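Local coordinates for protein mosquitocidal toxin (Bacillus sphaericus, PDB 2CB4) that probably acts as an ADP-ribosyltransferase toxin against mosquitoes, of which this chain is the catalytic domain, at residues H57-T62 with H76-W81; N92-R97 with I122-T127; Y154-P159 with E190-T195; I208-I213 with K229-E234. The protein carries 1 engineered substitution. All blocks are in the same frame, centred on the assembly; numbering follows the deposited sequence.

Interactions 1, 2 and 3 meet around one mixed sheet, in which strand 78-82 has strands 123-131 and 150-156 as neighbours; interaction 4 lies on the same sheet farther out, its centre about 18 Å from that of the chain. Interactions 2 and 3 are buried; the former is apolar loop-to-strand packing, the latter strand pairing with a salt bridge. Interactions 1 and 4 are partly buried: 57-62 reaches the segment leading into strand 78-82 through arginine, histidine and water, whereas Ile-208, at the head of 208-213, pairs in parallel with Phe-231. Arg-77 ties interaction 1 to Glu-155 of interaction 3, Phe-94 of interaction 2 packs on Ile-192, and Asn-209 of interaction 4 bonds to Ile-192 O.

Interaction 1: residues H57-T62 with H76-W81; sequences HMREQT and HRLLRW
The side chain of Arg-59 leaves with CG opposite the carbonyl carbon (chi1 -88°) and then bends at chi3 (108°), a course that carries its guanidinium to the backbone of His-76 and the tip of Leu-78. His-76, also with CG beside its own backbone N, sends its imidazole back toward 57-62. There NE2 donates to Glu-60 O at 2.8 Å, with an N-H...O angle of 151° and with NE2 in the plane of the Glu-60 carbonyl. Gln-61 O stands over one face of the imidazole, offset toward its rim and 3.0 Å from His-76 NE2, at an angle too poor for a hydrogen bond. Water 1 bridges the guanidinium and the other backbone, 2.8 Å from Arg-59 NH2 and 2.7 Å from His-76 O. Here an irregular loop is pinned to the segment that leads into strand 78-82, part of the central sheet of the ADP-ribosyltransferase-type domain. Leu-78 CD1 lies 3.4 Å above one face of the guanidinium and His-76 CD2 over the other, where Thr-62 CG2 of the arginine's own segment also packs. Arg-59 NH1 also bonds to Gly-160 O and Ala-158 O, while Thr-62 OG1 bonds to Gly-160 N. Asp-73 OD1 takes the other imidazole nitrogen, ND1, so His-76 is held at both nitrogens, which would fix the rotation of its ring.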
# COMPACT_ATOMS: atom_id res chain seq x y z
N HIS A 57 20.32 -38.81 18.19
CA HIS A 57 19.65 -39.95 18.74
C HIS A 57 18.15 -39.61 18.91
O HIS A 57 17.79 -38.77 19.74
CB HIS A 57 20.29 -40.37 20.06
CG HIS A 57 19.70 -41.63 20.62
ND1 HIS A 57 18.53 -41.64 21.36
CD2 HIS A 57 20.09 -42.92 20.51
CE1 HIS A 57 18.24 -42.88 21.71
NE2 HIS A 57 19.16 -43.68 21.20
N MSE A 58 17.31 -40.27 18.11
CA MSE A 58 15.86 -40.10 18.14
C MSE A 58 15.27 -40.90 19.30
O MSE A 58 15.75 -41.97 19.60
CB MSE A 58 15.33 -40.65 16.83
CG MSE A 58 15.83 -39.96 15.57
SE MSE A 58 16.24 -38.10 15.76
CE MSE A 58 16.98 -37.77 14.08
N ARG A 59 14.24 -40.39 19.98
CA ARG A 59 13.66 -41.14 21.09
C ARG A 59 13.12 -42.45 20.56
O ARG A 59 12.56 -42.54 19.46
CB ARG A 59 12.45 -40.44 21.65
CG ARG A 59 12.65 -39.45 22.71
CD ARG A 59 11.42 -38.58 22.59
NE ARG A 59 10.52 -38.82 23.68
CZ ARG A 59 9.20 -38.81 23.58
NH1 ARG A 59 8.61 -38.61 22.41
NH2 ARG A 59 8.48 -39.03 24.67
N GLU A 60 13.14 -43.41 21.46
CA GLU A 60 12.65 -44.75 21.15
C GLU A 60 11.38 -45.16 21.89
O GLU A 60 11.12 -44.74 23.02
CB GLU A 60 13.80 -45.81 21.36
CG GLU A 60 14.87 -45.87 20.22
CD GLU A 60 16.22 -46.32 20.74
OE1 GLU A 60 16.26 -47.02 21.78
OE2 GLU A 60 17.25 -45.94 20.12
N GLN A 61 10.59 -45.98 21.22
CA GLN A 61 9.36 -46.49 21.81
C GLN A 61 8.36 -45.38 22.10
O GLN A 61 7.66 -45.41 23.11
CB GLN A 61 9.66 -47.25 23.10
CG GLN A 61 10.42 -48.55 22.83
CD GLN A 61 11.16 -49.04 24.04
OE1 GLN A 61 11.47 -48.25 24.93
NE2 GLN A 61 11.44 -50.32 24.07
N THR A 62 8.33 -44.40 21.21
CA THR A 62 7.40 -43.31 21.40
C THR A 62 6.07 -43.81 20.85
O THR A 62 5.00 -43.28 21.17
CB THR A 62 7.87 -41.99 20.78
OG1 THR A 62 7.90 -42.08 19.34
CG2 THR A 62 9.19 -41.59 21.34
N HIS A 76 7.65 -41.79 28.76
CA HIS A 76 7.48 -40.99 27.54
C HIS A 76 6.66 -39.71 27.72
O HIS A 76 6.36 -39.02 26.76
CB HIS A 76 6.91 -41.86 26.39
CG HIS A 76 7.85 -42.94 25.97
ND1 HIS A 76 7.84 -44.19 26.55
CD2 HIS A 76 8.89 -42.91 25.11
CE1 HIS A 76 8.83 -44.90 26.03
NE2 HIS A 76 9.48 -44.15 25.17
N ARG A 77 6.34 -39.41 28.97
CA ARG A 77 5.57 -38.24 29.35
C ARG A 77 6.45 -36.99 29.26
O ARG A 77 7.50 -36.86 29.95
CB ARG A 77 5.04 -38.41 30.77
CG ARG A 77 4.09 -37.30 31.19
CD ARG A 77 3.36 -37.71 32.44
NE ARG A 77 2.46 -36.67 32.92
CZ ARG A 77 2.72 -35.86 33.94
NH1 ARG A 77 3.86 -35.97 34.61
NH2 ARG A 77 1.82 -34.95 34.31
N LEU A 78 6.03 -36.07 28.40
CA LEU A 78 6.76 -34.81 28.17
C LEU A 78 5.96 -33.61 28.70
O LEU A 78 4.73 -33.65 28.82
CB LEU A 78 7.06 -34.63 26.68
CG LEU A 78 7.82 -35.76 26.00
CD1 LEU A 78 7.81 -35.53 24.49
CD2 LEU A 78 9.26 -35.75 26.54
N LEU A 79 6.69 -32.56 29.02
CA LEU A 79 6.09 -31.34 29.55
C LEU A 79 6.60 -30.13 28.81
O LEU A 79 7.74 -30.09 28.35
CB LEU A 79 6.45 -31.18 31.05
CG LEU A 79 6.14 -32.32 32.02
CD1 LEU A 79 6.76 -31.97 33.37
CD2 LEU A 79 4.61 -32.52 32.13
N ARG A 80 5.76 -29.11 28.74
CA ARG A 80 6.15 -27.85 28.13
C ARG A 80 5.53 -26.68 28.89
O ARG A 80 4.32 -26.60 29.03
CB ARG A 80 5.80 -27.75 26.64
CG ARG A 80 6.14 -26.40 26.13
CD ARG A 80 6.20 -26.30 24.64
NE ARG A 80 6.24 -24.89 24.27
CZ ARG A 80 7.32 -24.23 23.85
NH1 ARG A 80 8.48 -24.85 23.68
NH2 ARG A 80 7.21 -22.95 23.58
N TRP A 81 6.38 -25.79 29.37
CA TRP A 81 5.96 -24.58 30.08
C TRP A 81 5.70 -23.55 29.00
O TRP A 81 6.55 -23.30 28.15
CB TRP A 81 7.11 -24.08 30.96
CG TRP A 81 7.36 -24.99 32.13
CD1 TRP A 81 8.35 -25.96 32.24
CD2 TRP A 81 6.64 -24.99 33.37
NE1 TRP A 81 8.25 -26.58 33.47
CE2 TRP A 81 7.22 -26.02 34.18
CE3 TRP A 81 5.54 -24.28 33.86
CZ2 TRP A 81 6.75 -26.30 35.47
CZ3 TRP A 81 5.09 -24.55 35.16
CH2 TRP A 81 5.70 -25.55 35.95
O HOH W 1 5.71 -39.04 24.16

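Interaction 2: residues N92-R97 with I122-T127; sequences NGFIPR and IFVSTT
Phe-123 O lies 2.7 Å from water 2, and the same water accepts from Arg-97 N at 2.9 Å, bridging two backbones that have no direct hydrogen bond between them in this contact. The element being joined is the loop that leaves helix 86-92, laid against strand 123-131, which pairs with strands 78-82 and 180-184 in the mixed sheet. Gly-93, the first residue after the helix, has a positive phi of 78°, and the extended chain beyond it brings Phe-94 and Pro-96 to Val-124. That valine spreads its two methyls between them. CG1, anti to the backbone N (chi1 166°), meets Phe-94 CB at 3.8 Å, while CG2 lies 3.8 Å from Pro-96 CA and 4.1 Å from Pro-96 CG. Beyond CB, the buried Phe-94 ring turns away from the valine and meets the Tyr-154 ring edge-to-face, also touching Ile-156 and Arg-80. Val-124 touches Arg-80 as well, on the neighbouring strand 78-82. At the other end of the contact the proline ring rests on the backbone of Ile-122, where Pro-96 CG comes to 3.2 Å from Ile-122 O.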
# COMPACT_ATOMS: atom_id res chain seq x y z
N ASN A 92 -4.28 -24.98 18.14
CA ASN A 92 -3.20 -24.93 17.17
C ASN A 92 -1.99 -25.83 17.41
O ASN A 92 -1.19 -26.00 16.51
CB ASN A 92 -2.67 -23.47 17.12
CG ASN A 92 -3.70 -22.49 16.67
OD1 ASN A 92 -4.26 -22.63 15.59
ND2 ASN A 92 -4.00 -21.51 17.50
N GLY A 93 -1.83 -26.32 18.64
CA GLY A 93 -0.69 -27.12 19.03
C GLY A 93 0.50 -26.19 19.26
O GLY A 93 0.34 -24.98 19.46
N PHE A 94 1.69 -26.75 19.22
CA PHE A 94 2.90 -25.95 19.37
C PHE A 94 3.53 -25.77 18.01
O PHE A 94 4.16 -26.69 17.48
CB PHE A 94 3.86 -26.60 20.34
CG PHE A 94 3.36 -26.61 21.75
CD1 PHE A 94 3.18 -25.41 22.45
CD2 PHE A 94 3.03 -27.82 22.38
CE1 PHE A 94 2.72 -25.42 23.78
CE2 PHE A 94 2.55 -27.83 23.70
CZ PHE A 94 2.40 -26.62 24.40
N ILE A 95 3.32 -24.59 17.43
CA ILE A 95 3.86 -24.23 16.13
C ILE A 95 5.18 -23.52 16.40
O ILE A 95 5.29 -22.74 17.35
CB ILE A 95 2.86 -23.30 15.37
CG1 ILE A 95 1.51 -24.03 15.18
CG2 ILE A 95 3.43 -22.82 14.02
CD1 ILE A 95 0.40 -23.10 14.60
N PRO A 96 6.22 -23.84 15.63
CA PRO A 96 7.54 -23.24 15.86
C PRO A 96 7.60 -21.75 15.53
O PRO A 96 6.76 -21.23 14.80
CB PRO A 96 8.47 -24.04 14.91
CG PRO A 96 7.69 -25.18 14.45
CD PRO A 96 6.25 -24.84 14.55
N ARG A 97 8.63 -21.07 16.04
CA ARG A 97 8.81 -19.65 15.75
C ARG A 97 9.03 -19.38 14.26
O ARG A 97 8.62 -18.34 13.77
CB ARG A 97 9.89 -19.04 16.61
CG ARG A 97 9.47 -19.01 18.06
CD ARG A 97 10.64 -18.71 18.96
NE ARG A 97 11.08 -17.34 18.80
CZ ARG A 97 12.29 -16.90 19.13
NH1 ARG A 97 13.21 -17.71 19.66
NH2 ARG A 97 12.57 -15.63 18.95
N ILE A 122 12.77 -23.89 13.54
CA ILE A 122 11.64 -24.79 13.31
C ILE A 122 11.47 -25.77 14.48
O ILE A 122 10.59 -26.63 14.44
CB ILE A 122 11.86 -25.62 12.01
CG1 ILE A 122 13.13 -26.48 12.11
CG2 ILE A 122 11.87 -24.73 10.77
CD1 ILE A 122 13.09 -27.75 11.19
N PHE A 123 12.31 -25.66 15.50
CA PHE A 123 12.24 -26.57 16.65
C PHE A 123 11.36 -26.10 17.81
O PHE A 123 11.32 -24.91 18.16
CB PHE A 123 13.66 -26.84 17.23
CG PHE A 123 14.68 -27.24 16.20
CD1 PHE A 123 14.65 -28.51 15.62
CD2 PHE A 123 15.68 -26.34 15.79
CE1 PHE A 123 15.59 -28.85 14.63
CE2 PHE A 123 16.61 -26.68 14.82
CZ PHE A 123 16.56 -27.94 14.23
N VAL A 124 10.71 -27.07 18.46
CA VAL A 124 9.91 -26.77 19.64
C VAL A 124 10.44 -27.63 20.77
O VAL A 124 10.64 -28.78 20.61
CB VAL A 124 8.37 -27.03 19.38
CG1 VAL A 124 7.58 -27.06 20.69
CG2 VAL A 124 7.83 -26.00 18.46
N SER A 125 10.71 -27.08 21.91
CA SER A 125 11.22 -27.92 22.98
C SER A 125 10.18 -28.46 23.93
O SER A 125 9.14 -27.87 24.13
CB SER A 125 12.24 -27.13 23.83
OG SER A 125 13.44 -27.05 23.10
N THR A 126 10.54 -29.53 24.60
CA THR A 126 9.73 -30.11 25.69
C THR A 126 10.81 -30.61 26.68
O THR A 126 11.97 -30.68 26.38
CB THR A 126 8.78 -31.23 25.22
OG1 THR A 126 9.58 -32.30 24.71
CG2 THR A 126 7.83 -30.71 24.04
N THR A 127 10.41 -30.89 27.91
CA THR A 127 11.31 -31.39 28.92
C THR A 127 10.61 -32.64 29.48
O THR A 127 9.40 -32.74 29.49
CB THR A 127 11.64 -30.32 30.03
OG1 THR A 127 12.63 -30.84 30.93
CG2 THR A 127 10.40 -29.94 30.84
O HOH W 2 10.06 -22.47 18.19

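Interaction 3: residues Y154-P159 with E190-T195; sequences YEIFAP and EFIRST
Tyr-154 lays its ring over the side chain of Thr-195: Thr-195 CB is 3.7 Å from the ring centroid and 29° off the normal, a CH-pi contact, and OG1 also stands above the ring. The threonine presents this side because OG1 is anti to the backbone N (chi1 -165°). On the same side of the sheet, Tyr-154 CD1 touches Ile-192 CG2, and Tyr-154 OH bonds to Arg-84 O. On the face that carries Glu-155 and Ser-194, the Glu-155 carboxylate is gripped side-on by Arg-193 in a salt bridge, NE to OE1 at 3.0 Å and NH2 to OE2 at 2.9 Å. The carboxylate and guanidinium planes are 65° apart, and both oxygens are met from above the carboxylate plane. Ser-194 OG donates to Glu-155 OE1 at 2.7 Å from the opposite face of that plane, so OE1 is clamped between two donors. Arg-77 is a second ionic partner of OE2; two arginines round this buried group would probably keep it ionised. Strands 150-156 and 192-199 are antiparallel neighbours in the mixed sheet: Glu-155 N donates to Ser-194 O and Arg-193 N to Glu-155 O, both at 2.9 Å. Tyr-154 with Thr-195 and Ile-156 with Ile-192 are non-hydrogen-bonded pairs. Further along, Phe-157 N donates to Phe-191 O at 3.0 Å. Phe-157 CE2 lies 3.5 Å above the centre of one face of the Arg-193 guanidinium, the two planes turned well away from parallel. Pro-159 CD covers one face of the Phe-191 ring.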
# COMPACT_ATOMS: atom_id res chain seq x y z
N TYR A 154 2.00 -27.80 30.01
CA TYR A 154 1.32 -28.74 29.14
C TYR A 154 1.94 -30.13 29.23
O TYR A 154 3.17 -30.26 29.33
CB TYR A 154 1.34 -28.24 27.67
CG TYR A 154 0.47 -27.01 27.46
CD1 TYR A 154 -0.86 -27.14 27.09
CD2 TYR A 154 0.99 -25.70 27.65
CE1 TYR A 154 -1.68 -26.03 26.91
CE2 TYR A 154 0.16 -24.56 27.46
CZ TYR A 154 -1.17 -24.76 27.11
OH TYR A 154 -1.99 -23.71 26.94
N GLU A 155 1.06 -31.14 29.17
CA GLU A 155 1.41 -32.56 29.21
C GLU A 155 1.25 -33.13 27.81
O GLU A 155 0.19 -33.06 27.19
CB GLU A 155 0.50 -33.31 30.19
CG GLU A 155 0.76 -34.81 30.25
CD GLU A 155 -0.36 -35.54 30.95
OE1 GLU A 155 -1.55 -35.24 30.68
OE2 GLU A 155 -0.07 -36.38 31.82
N ILE A 156 2.34 -33.69 27.31
CA ILE A 156 2.39 -34.21 25.94
C ILE A 156 2.85 -35.68 25.84
O ILE A 156 3.71 -36.14 26.60
CB ILE A 156 3.45 -33.32 25.17
CG1 ILE A 156 3.05 -31.84 25.22
CG2 ILE A 156 3.71 -33.83 23.74
CD1 ILE A 156 4.20 -30.88 25.20
N PHE A 157 2.28 -36.39 24.85
CA PHE A 157 2.64 -37.78 24.49
C PHE A 157 2.60 -37.73 22.98
O PHE A 157 1.54 -37.64 22.40
CB PHE A 157 1.63 -38.81 25.01
CG PHE A 157 1.63 -38.93 26.53
CD1 PHE A 157 2.59 -39.73 27.17
CD2 PHE A 157 0.69 -38.24 27.30
CE1 PHE A 157 2.57 -39.86 28.55
CE2 PHE A 157 0.68 -38.37 28.67
CZ PHE A 157 1.63 -39.19 29.30
N ALA A 158 3.77 -37.71 22.37
CA ALA A 158 3.87 -37.56 20.93
C ALA A 158 4.85 -38.57 20.36
O ALA A 158 5.77 -39.04 21.04
CB ALA A 158 4.40 -36.09 20.63
N PRO A 159 4.72 -38.84 19.07
CA PRO A 159 5.64 -39.74 18.42
C PRO A 159 6.90 -38.93 18.10
O PRO A 159 6.83 -37.74 17.75
CB PRO A 159 4.93 -40.06 17.07
CG PRO A 159 4.01 -38.86 16.83
CD PRO A 159 3.54 -38.52 18.21
N GLU A 190 -3.40 -32.75 19.00
CA GLU A 190 -3.90 -34.08 19.40
C GLU A 190 -2.91 -34.87 20.27
O GLU A 190 -3.26 -35.87 20.86
CB GLU A 190 -4.41 -34.89 18.19
CG GLU A 190 -3.33 -35.29 17.17
CD GLU A 190 -3.20 -34.31 16.04
OE1 GLU A 190 -3.57 -33.13 16.23
OE2 GLU A 190 -2.69 -34.71 14.97
N PHE A 191 -1.68 -34.38 20.38
CA PHE A 191 -0.64 -35.00 21.22
C PHE A 191 -0.50 -34.31 22.59
O PHE A 191 0.39 -34.66 23.38
CB PHE A 191 0.70 -34.97 20.47
CG PHE A 191 0.65 -35.71 19.17
CD1 PHE A 191 0.22 -37.06 19.16
CD2 PHE A 191 0.94 -35.08 17.97
CE1 PHE A 191 0.12 -37.75 17.95
CE2 PHE A 191 0.83 -35.77 16.77
CZ PHE A 191 0.40 -37.11 16.76
N ILE A 192 -1.36 -33.33 22.85
CA ILE A 192 -1.35 -32.58 24.10
C ILE A 192 -2.56 -33.02 24.88
O ILE A 192 -3.70 -32.77 24.49
CB ILE A 192 -1.32 -31.03 23.85
CG1 ILE A 192 -0.35 -30.69 22.70
CG2 ILE A 192 -0.97 -30.29 25.14
CD1 ILE A 192 -0.31 -29.21 22.32
N ARG A 193 -2.29 -33.75 25.96
CA ARG A 193 -3.36 -34.32 26.75
C ARG A 193 -4.05 -33.39 27.73
O ARG A 193 -5.25 -33.46 27.94
CB ARG A 193 -2.87 -35.58 27.51
CG ARG A 193 -4.06 -36.28 28.21
CD ARG A 193 -3.75 -37.70 28.58
NE ARG A 193 -2.90 -37.74 29.76
CZ ARG A 193 -2.47 -38.85 30.34
NH1 ARG A 193 -2.83 -40.02 29.86
NH2 ARG A 193 -1.69 -38.78 31.42
N SER A 194 -3.27 -32.55 28.39
CA SER A 194 -3.83 -31.66 29.39
C SER A 194 -2.87 -30.53 29.68
O SER A 194 -1.77 -30.46 29.14
CB SER A 194 -4.05 -32.47 30.69
OG SER A 194 -2.81 -32.91 31.26
N THR A 195 -3.27 -29.66 30.59
CA THR A 195 -2.39 -28.60 31.04
C THR A 195 -2.81 -28.13 32.43
O THR A 195 -3.98 -28.20 32.79
CB THR A 195 -2.27 -27.40 30.04
OG1 THR A 195 -1.14 -26.60 30.41
CG2 THR A 195 -3.52 -26.52 30.05

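Interaction 4: residues I208-I213 with K229-E234; sequences INPNFI and KVFWHE
The ring of Phe-231 carries Ile-208 on one face, with Ile-208 CB 4.2 Å from the centroid and 24° off the normal, a CH-pi contact; Pro-210 CG stands near the plane at its edge. Ile-208 and Phe-231 point the same way, and Ile-208 CG2 reaches Phe-231 CE1. At the Trp-232 indole, Asn-211 ND2 lies at the edge, 4.0 Å from CZ3, with amide and ring planes 85° apart, and Glu-234 N of the same segment lies over one face, offset toward the rim. Asn-211 OD1 bonds to His-144 ND1 of the second subunit. Trp-232 NE1 is held by Asn-87 OD1, and Phe-90 meets the indole edge-to-face, so helix 86-92 flanks it. Two backbone bonds join the segments, Ile-208 N to Val-230 O at 2.8 Å and Trp-232 N to Ile-208 O at 3.0 Å. After Ile-208 the first segment turns off, and Pro-210 CG sits 3.2 Å from Trp-232 O. Asn-209 OD1 accepts from Asn-211 N at 3.2 Å, an Asx turn within the type I turn 209-212, while Asn-209 ND2 donates to Ile-192 O. The arrangement is a short parallel strand pair, 202-208 with 229-231, ended by a turn.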
# COMPACT_ATOMS: atom_id res chain seq x y z
N ILE A 208 -8.35 -30.51 30.41
CA ILE A 208 -8.24 -31.77 29.69
C ILE A 208 -8.56 -31.50 28.23
O ILE A 208 -9.52 -30.80 27.93
CB ILE A 208 -9.27 -32.80 30.21
CG1 ILE A 208 -9.19 -32.95 31.75
CG2 ILE A 208 -9.07 -34.14 29.53
CD1 ILE A 208 -7.88 -33.46 32.21
N ASN A 209 -7.74 -32.03 27.32
CA ASN A 209 -7.96 -31.88 25.87
C ASN A 209 -8.76 -33.14 25.45
O ASN A 209 -8.19 -34.22 25.37
CB ASN A 209 -6.63 -31.87 25.12
CG ASN A 209 -6.81 -31.70 23.63
OD1 ASN A 209 -7.93 -31.52 23.14
ND2 ASN A 209 -5.72 -31.72 22.90
N PRO A 210 -10.06 -33.00 25.22
CA PRO A 210 -10.90 -34.17 24.84
C PRO A 210 -10.47 -34.82 23.51
O PRO A 210 -10.83 -35.95 23.23
CB PRO A 210 -12.31 -33.58 24.69
CG PRO A 210 -12.25 -32.26 25.41
CD PRO A 210 -10.84 -31.76 25.20
N ASN A 211 -9.76 -34.06 22.69
CA ASN A 211 -9.30 -34.51 21.38
C ASN A 211 -7.92 -35.15 21.41
O ASN A 211 -7.32 -35.39 20.38
CB ASN A 211 -9.28 -33.33 20.39
CG ASN A 211 -10.58 -32.55 20.41
OD1 ASN A 211 -11.65 -33.12 20.44
ND2 ASN A 211 -10.47 -31.25 20.38
N PHE A 212 -7.42 -35.44 22.60
CA PHE A 212 -6.14 -36.09 22.74
C PHE A 212 -6.24 -37.46 21.97
O PHE A 212 -7.24 -38.15 22.03
CB PHE A 212 -5.82 -36.30 24.22
CG PHE A 212 -4.56 -37.08 24.45
CD1 PHE A 212 -3.34 -36.60 23.98
CD2 PHE A 212 -4.59 -38.33 25.07
CE1 PHE A 212 -2.16 -37.33 24.15
CE2 PHE A 212 -3.41 -39.06 25.26
CZ PHE A 212 -2.20 -38.56 24.78
N ILE A 213 -5.18 -37.78 21.24
CA ILE A 213 -5.08 -38.97 20.41
C ILE A 213 -5.57 -40.29 21.06
O ILE A 213 -6.06 -41.17 20.35
CB ILE A 213 -3.64 -39.09 19.90
CG1 ILE A 213 -3.58 -39.79 18.54
CG2 ILE A 213 -2.76 -39.73 20.98
CD1 ILE A 213 -4.54 -39.29 17.55
N LYS A 229 -11.43 -28.93 37.35
CA LYS A 229 -10.98 -29.71 36.20
C LYS A 229 -11.96 -29.42 35.06
O LYS A 229 -13.15 -29.63 35.20
CB LYS A 229 -10.96 -31.20 36.52
CG LYS A 229 -10.52 -32.05 35.35
CD LYS A 229 -10.21 -33.48 35.80
CE LYS A 229 -8.93 -33.56 36.62
NZ LYS A 229 -8.49 -34.98 36.92
N VAL A 230 -11.45 -28.90 33.95
CA VAL A 230 -12.29 -28.53 32.82
C VAL A 230 -11.94 -29.24 31.52
O VAL A 230 -10.77 -29.37 31.17
CB VAL A 230 -12.23 -26.97 32.62
CG1 VAL A 230 -13.07 -26.52 31.45
CG2 VAL A 230 -12.69 -26.26 33.87
N PHE A 231 -12.97 -29.69 30.80
CA PHE A 231 -12.82 -30.31 29.48
C PHE A 231 -12.93 -29.19 28.49
O PHE A 231 -13.94 -28.53 28.39
CB PHE A 231 -13.88 -31.39 29.23
CG PHE A 231 -13.66 -32.59 30.07
CD1 PHE A 231 -13.00 -33.69 29.56
CD2 PHE A 231 -13.93 -32.53 31.44
CE1 PHE A 231 -12.71 -34.78 30.38
CE2 PHE A 231 -13.64 -33.60 32.27
CZ PHE A 231 -13.03 -34.74 31.73
N TRP A 232 -11.84 -28.97 27.78
CA TRP A 232 -11.76 -27.88 26.85
C TRP A 232 -12.59 -28.03 25.58
O TRP A 232 -12.84 -29.14 25.11
CB TRP A 232 -10.28 -27.73 26.47
CG TRP A 232 -10.01 -26.61 25.50
CD1 TRP A 232 -9.82 -25.27 25.80
CD2 TRP A 232 -9.91 -26.71 24.05
NE1 TRP A 232 -9.61 -24.56 24.64
CE2 TRP A 232 -9.66 -25.41 23.56
CE3 TRP A 232 -10.04 -27.78 23.14
CZ2 TRP A 232 -9.50 -25.15 22.19
CZ3 TRP A 232 -9.90 -27.50 21.77
CH2 TRP A 232 -9.63 -26.19 21.32
N HIS A 233 -12.96 -26.89 25.00
CA HIS A 233 -13.59 -26.81 23.68
C HIS A 233 -13.14 -25.45 23.11
O HIS A 233 -12.76 -24.58 23.89
CB HIS A 233 -15.14 -26.99 23.68
CG HIS A 233 -15.87 -25.96 24.48
ND1 HIS A 233 -16.05 -24.66 24.04
CD2 HIS A 233 -16.49 -26.05 25.69
CE1 HIS A 233 -16.73 -23.99 24.95
NE2 HIS A 233 -17.01 -24.80 25.96
N GLU A 234 -13.16 -25.29 21.79
CA GLU A 234 -12.73 -24.02 21.16
C GLU A 234 -13.42 -22.85 21.85
O GLU A 234 -14.62 -22.91 22.17
CB GLU A 234 -13.23 -23.96 19.71
CG GLU A 234 -12.29 -24.41 18.64
CD GLU A 234 -12.73 -23.92 17.24
OE1 GLU A 234 -13.55 -24.61 16.56
OE2 GLU A 234 -12.27 -22.82 16.85